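Local structure of Pro-metalloprotease PrtV (Vibrio cholerae, 4L9D) at residues W39-G44 with A50-S55; S23-S28 with V64-T69. The protein probably acts, as a whole, as a secreted cytotoxic metalloprotease that attacks host matrix proteins, this part being its calcium-binding first PKD domain. All coordinates share one frame; numbering follows the deposited sequence.

In the fold
Both contacts bridge the two sheets of the PKD beta-sandwich, each taking one segment from either sheet, and their centres lie about 11 Å apart. In the three-stranded sheet, Ser23 OG is hydrogen-bonded to Pro52 O at 2.8 Å, tying 23-28 to 50-55. In the four-stranded sheet the backbone bond from Asp40 N to Thr65 O, also 2.8 Å, joins 39-44 to 64-69. In the core between, Trp39 NE1 comes within 3.6 Å of Leu66 CD1. Contact 1 lies away from the metal sites. Contact 2 reaches toward the metal-binding end: Val68's side chain is about 7 Å from that of the calcium ligand Asp70, and Ser27's about 10 Å from the bound sodium.

Contact 1. Residues W39-G44 with A50-S55; sequences WDFGNG and AAPTWS
Trp39 and Phe41 open the WDFGNG sequence, this domain's form of the WDFGDG signature of PKD domains, and lay their rings against Pro52 and Trp54. Phe41 and Trp54 form a face-to-face stack: the centroids of the Phe41 ring and the Trp54 five-membered ring are 3.6 Å apart, with the planes only 10° from parallel. Each ring also receives the other residue's CB over its face, a reciprocal pair of CH-pi contacts, and the closest approach is Phe41 CE1 to Trp54 CE3 at 3.3 Å. The CB of Trp54 already points at Phe41, and CG, set between the backbone N and the carbonyl carbon (chi1 65°), lays the indole flat over the phenyl ring. Pro52 fills the corner between the two signature aromatics: its CD lies 3.5 Å from the centroid of the Trp39 five-membered ring, over the face, while its CG meets the edge of Phe41 at CZ (3.8 Å). A compact, rigid ring suits this place. The Trp39 indole uses its single polar atom at its edge, NE1 giving a bent hydrogen bond to Ala50 O (3.2 Å) from above the carbonyl plane; the same oxygen also receives Asn25 ND2. Its six-membered ring meets that of Trp54 obliquely, CZ3 to CH2 at 4.0 Å, the planes turned by 51°. Tyr56 OH is hydrogen-bonded to both Trp54 NE1 and Phe41 O. The cluster thus lies between strands 34-40 and 53-55, with Trp39 and Trp54 also resting on strands 20-25 and 60-70, and Phe12 meeting the ring of Trp39.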
loop_
_atom_site.group_PDB
_atom_site.type_symbol
_atom_site.label_atom_id
_atom_site.label_comp_id
_atom_site.label_asym_id
_atom_site.label_seq_id
_atom_site.Cartn_x
_atom_site.Cartn_y
_atom_site.Cartn_z
ATOM N N TRP A 39 -1.100 1.137 -5.315
ATOM C CA TRP A 39 -0.555 0.065 -4.480
ATOM C C TRP A 39 0.112 -0.949 -5.382
ATOM O O TRP A 39 -0.361 -1.263 -6.490
ATOM C CB TRP A 39 -1.713 -0.685 -3.742
ATOM C CG TRP A 39 -2.365 0.049 -2.655
ATOM C CD1 TRP A 39 -3.425 0.929 -2.771
ATOM C CD2 TRP A 39 -2.038 -0.011 -1.271
ATOM N NE1 TRP A 39 -3.789 1.398 -1.532
ATOM C CE2 TRP A 39 -2.953 0.834 -0.586
ATOM C CE3 TRP A 39 -1.094 -0.700 -0.526
ATOM C CZ2 TRP A 39 -2.964 0.938 0.819
ATOM C CZ3 TRP A 39 -1.086 -0.555 0.836
ATOM C CH2 TRP A 39 -2.002 0.253 1.511
ATOM N N ASP A 40 1.183 -1.521 -4.848
ATOM C CA ASP A 40 2.054 -2.441 -5.581
ATOM C C ASP A 40 2.409 -3.516 -4.572
ATOM O O ASP A 40 3.107 -3.264 -3.589
ATOM C CB ASP A 40 3.212 -1.607 -6.089
ATOM C CG ASP A 40 4.440 -2.320 -6.553
ATOM O OD1 ASP A 40 4.551 -3.562 -6.427
ATOM O OD2 ASP A 40 5.368 -1.600 -7.055
ATOM N N PHE A 41 1.883 -4.740 -4.753
ATOM C CA PHE A 41 1.935 -5.729 -3.721
ATOM C C PHE A 41 3.206 -6.574 -3.699
ATOM O O PHE A 41 3.343 -7.489 -2.893
ATOM C CB PHE A 41 0.677 -6.615 -3.795
ATOM C CG PHE A 41 -0.642 -5.817 -3.733
ATOM C CD1 PHE A 41 -0.833 -4.800 -2.857
ATOM C CD2 PHE A 41 -1.670 -6.184 -4.581
ATOM C CE1 PHE A 41 -2.048 -4.133 -2.797
ATOM C CE2 PHE A 41 -2.889 -5.483 -4.556
ATOM C CZ PHE A 41 -3.063 -4.492 -3.629
ATOM N N GLY A 42 4.148 -6.271 -4.582
ATOM C CA GLY A 42 5.445 -6.967 -4.553
ATOM C C GLY A 42 5.397 -8.329 -5.198
ATOM O O GLY A 42 6.271 -9.156 -4.948
ATOM N N ASN A 43 4.393 -8.574 -6.045
ATOM C CA ASN A 43 4.152 -9.867 -6.678
ATOM C C ASN A 43 3.666 -9.710 -8.127
ATOM O O ASN A 43 3.200 -10.712 -8.693
ATOM C CB ASN A 43 3.131 -10.665 -5.874
ATOM C CG ASN A 43 1.765 -10.037 -5.926
ATOM O OD1 ASN A 43 1.626 -8.828 -6.206
ATOM N ND2 ASN A 43 0.730 -10.821 -5.625
ATOM N N GLY A 44 3.725 -8.512 -8.647
ATOM C CA GLY A 44 3.217 -8.215 -9.993
ATOM C C GLY A 44 1.819 -7.616 -10.023
ATOM O O GLY A 44 1.353 -7.135 -11.039
ATOM N N ALA A 50 -8.194 2.887 -2.292
ATOM C CA ALA A 50 -7.600 3.532 -1.130
ATOM C C ALA A 50 -7.025 2.500 -0.141
ATOM O O ALA A 50 -5.945 2.684 0.402
ATOM C CB ALA A 50 -8.639 4.413 -0.436
ATOM N N ALA A 51 -7.800 1.427 0.133
ATOM C CA ALA A 51 -7.411 0.456 1.164
ATOM C C ALA A 51 -7.822 -0.951 0.702
ATOM O O ALA A 51 -8.811 -1.517 1.200
ATOM C CB ALA A 51 -7.991 0.820 2.521
ATOM N N PRO A 52 -7.137 -1.507 -0.284
ATOM C CA PRO A 52 -7.506 -2.802 -0.851
ATOM C C PRO A 52 -7.234 -3.971 0.125
ATOM O O PRO A 52 -6.476 -3.855 1.096
ATOM C CB PRO A 52 -6.675 -2.886 -2.120
ATOM C CG PRO A 52 -5.440 -2.092 -1.783
ATOM C CD PRO A 52 -5.914 -0.976 -0.899
ATOM N N THR A 53 -7.797 -5.104 -0.254
ATOM C CA THR A 53 -7.495 -6.417 0.304
ATOM C C THR A 53 -6.911 -7.276 -0.857
ATOM O O THR A 53 -7.370 -7.140 -1.990
ATOM C CB THR A 53 -8.766 -7.055 0.908
ATOM O OG1 THR A 53 -9.362 -6.163 1.839
ATOM C CG2 THR A 53 -8.383 -8.375 1.564
ATOM N N TRP A 54 -5.936 -8.104 -0.574
ATOM C CA TRP A 54 -5.285 -8.872 -1.609
ATOM C C TRP A 54 -4.735 -10.164 -1.004
ATOM O O TRP A 54 -4.799 -10.374 0.202
ATOM C CB TRP A 54 -4.162 -8.071 -2.291
ATOM C CG TRP A 54 -3.020 -7.720 -1.422
ATOM C CD1 TRP A 54 -1.780 -8.354 -1.381
ATOM C CD2 TRP A 54 -2.879 -6.544 -0.581
ATOM N NE1 TRP A 54 -0.939 -7.666 -0.543
ATOM C CE2 TRP A 54 -1.557 -6.538 -0.085
ATOM C CE3 TRP A 54 -3.735 -5.479 -0.265
ATOM C CZ2 TRP A 54 -1.081 -5.502 0.715
ATOM C CZ3 TRP A 54 -3.248 -4.472 0.504
ATOM C CH2 TRP A 54 -1.939 -4.468 0.974
ATOM N N SER A 55 -4.175 -11.039 -1.864
ATOM C CA SER A 55 -3.571 -12.272 -1.378
ATOM C C SER A 55 -2.469 -12.710 -2.317
ATOM O O SER A 55 -2.390 -12.358 -3.498
ATOM C CB SER A 55 -4.614 -13.360 -1.209
ATOM O OG SER A 55 -5.249 -13.640 -2.506
#

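Contact 2. Residues S23-S28 with V64-T69; sequences SQNTSS and VTLTVT
Leu66 and Val68 reach from one sheet with bare methyl groups to meet Asn25 and Ser27, whose polar ends are tied up among themselves and with other neighbours. CD2 of Leu66 faces both polar side chains, 3.8 Å from Asn25 ND2 and 3.7 Å from Ser27 OG. Leu66 brings that methyl forward with an extended first torsion, CG opposite the backbone N (chi1 172°), and a second torsion of 63°; its side chain runs at about a right angle to that of Asn25. Val68 uses CG1, the branch that touches Ser27 at OG (3.5 Å) and at CB (4.0 Å). The carboxamide of Asn25 folds over the chain that follows it: with CG opposite the backbone N (chi1 -162°), OD1 accepts the N-H of Ser27 at 3.1 Å, nearly head-on and in the carbonyl plane. This is an Asx turn, formed where strand 20-25 gives way to loop, and an asparagine suits it because one end of the amide accepts while the other donates, ND2 bonding to Ala50 O. Segments 23-28 and 64-69 belong to the two facing sheets of the PKD beta-sandwich, an immunoglobulin-like fold, so they meet through side chains alone. Ser27 is small enough to enter the layer between the sheets, and its OG accepts the backbone N-H of Arg11 and lies 2.8 Å from Asn25 OD1. Around them, Phe12 and Trp39 pack on Leu66, Pro8 and Ala10 touch Val68, and Ile34 meets Ser27.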
loop_
_atom_site.group_PDB
_atom_site.type_symbol
_atom_site.label_atom_id
_atom_site.label_comp_id
_atom_site.label_asym_id
_atom_site.label_seq_id
_atom_site.Cartn_x
_atom_site.Cartn_y
_atom_site.Cartn_z
ATOM N N SER A 23 -5.612 -3.772 4.452
ATOM C CA SER A 23 -4.887 -2.518 4.622
ATOM C C SER A 23 -5.729 -1.464 5.309
ATOM O O SER A 23 -6.963 -1.418 5.212
ATOM C CB SER A 23 -4.357 -2.016 3.296
ATOM O OG SER A 23 -5.418 -1.667 2.408
ATOM N N GLN A 24 -5.005 -0.580 5.984
ATOM C CA GLN A 24 -5.531 0.671 6.462
ATOM C C GLN A 24 -4.655 1.795 5.924
ATOM O O GLN A 24 -3.444 1.755 6.082
ATOM C CB GLN A 24 -5.578 0.715 7.997
ATOM C CG GLN A 24 -6.198 1.980 8.491
ATOM C CD GLN A 24 -6.016 2.247 9.987
ATOM O OE1 GLN A 24 -6.875 2.815 10.568
ATOM N NE2 GLN A 24 -4.859 1.967 10.532
ATOM N N ASN A 25 -5.267 2.733 5.223
ATOM C CA ASN A 25 -4.514 3.865 4.639
ATOM C C ASN A 25 -4.419 4.980 5.647
ATOM O O ASN A 25 -5.449 5.494 6.058
ATOM C CB ASN A 25 -5.191 4.298 3.369
ATOM C CG ASN A 25 -4.274 5.125 2.513
ATOM O OD1 ASN A 25 -3.554 5.985 3.019
ATOM N ND2 ASN A 25 -4.322 4.880 1.221
ATOM N N THR A 26 -3.225 5.351 6.043
ATOM C CA THR A 26 -2.978 6.358 7.070
ATOM C C THR A 26 -2.154 7.515 6.519
ATOM O O THR A 26 -1.445 8.208 7.256
ATOM C CB THR A 26 -2.353 5.716 8.326
ATOM O OG1 THR A 26 -1.066 5.232 7.979
ATOM C CG2 THR A 26 -3.250 4.616 8.907
ATOM N N SER A 27 -2.308 7.774 5.219
ATOM C CA SER A 27 -1.602 8.835 4.532
ATOM C C SER A 27 -2.153 10.188 4.874
ATOM O O SER A 27 -3.290 10.289 5.407
ATOM C CB SER A 27 -1.697 8.581 2.997
ATOM O OG SER A 27 -1.158 7.350 2.608
ATOM N N SER A 28 -1.436 11.262 4.573
ATOM C CA SER A 28 -1.825 12.576 4.865
ATOM C C SER A 28 -1.198 13.583 3.907
ATOM O O SER A 28 -0.290 13.259 3.139
ATOM C CB SER A 28 -1.547 12.914 6.316
ATOM O OG SER A 28 -0.164 12.854 6.532
ATOM N N VAL A 64 5.386 -4.483 -0.009
ATOM C CA VAL A 64 4.158 -3.743 -0.341
ATOM C C VAL A 64 4.500 -2.274 -0.397
ATOM O O VAL A 64 5.033 -1.697 0.571
ATOM C CB VAL A 64 3.093 -3.981 0.722
ATOM C CG1 VAL A 64 1.865 -3.196 0.419
ATOM C CG2 VAL A 64 2.746 -5.451 0.777
ATOM N N THR A 65 4.217 -1.640 -1.531
ATOM C CA THR A 65 4.522 -0.263 -1.788
ATOM C C THR A 65 3.241 0.509 -2.076
ATOM O O THR A 65 2.394 0.034 -2.855
ATOM C CB THR A 65 5.517 -0.204 -2.998
ATOM O OG1 THR A 65 6.669 -1.022 -2.707
ATOM C CG2 THR A 65 5.957 1.185 -3.253
ATOM N N LEU A 66 3.109 1.680 -1.492
ATOM C CA LEU A 66 2.004 2.602 -1.767
ATOM C C LEU A 66 2.551 3.927 -2.222
ATOM O O LEU A 66 3.363 4.536 -1.509
ATOM C CB LEU A 66 1.150 2.834 -0.515
ATOM C CG LEU A 66 0.075 3.940 -0.655
ATOM C CD1 LEU A 66 -0.964 3.602 -1.728
ATOM C CD2 LEU A 66 -0.587 4.209 0.665
ATOM N N THR A 67 2.053 4.412 -3.351
ATOM C CA THR A 67 2.272 5.771 -3.801
ATOM C C THR A 67 0.966 6.526 -3.713
ATOM O O THR A 67 -0.073 6.019 -4.172
ATOM C CB THR A 67 2.797 5.752 -5.271
ATOM O OG1 THR A 67 4.083 5.146 -5.321
ATOM C CG2 THR A 67 2.925 7.166 -5.851
ATOM N N VAL A 68 1.024 7.712 -3.117
ATOM C CA VAL A 68 -0.123 8.611 -3.091
ATOM C C VAL A 68 0.225 9.849 -3.925
ATOM O O VAL A 68 1.386 10.258 -3.967
ATOM C CB VAL A 68 -0.501 9.000 -1.673
ATOM C CG1 VAL A 68 -0.746 7.745 -0.809
ATOM C CG2 VAL A 68 0.512 9.923 -0.970
ATOM N N THR A 69 -0.796 10.425 -4.570
ATOM C CA THR A 69 -0.642 11.608 -5.379
ATOM C C THR A 69 -1.718 12.595 -5.029
ATOM O O THR A 69 -2.891 12.201 -4.817
ATOM C CB THR A 69 -0.680 11.265 -6.892
ATOM O OG1 THR A 69 0.336 10.278 -7.158
ATOM C CG2 THR A 69 -0.427 12.454 -7.765
#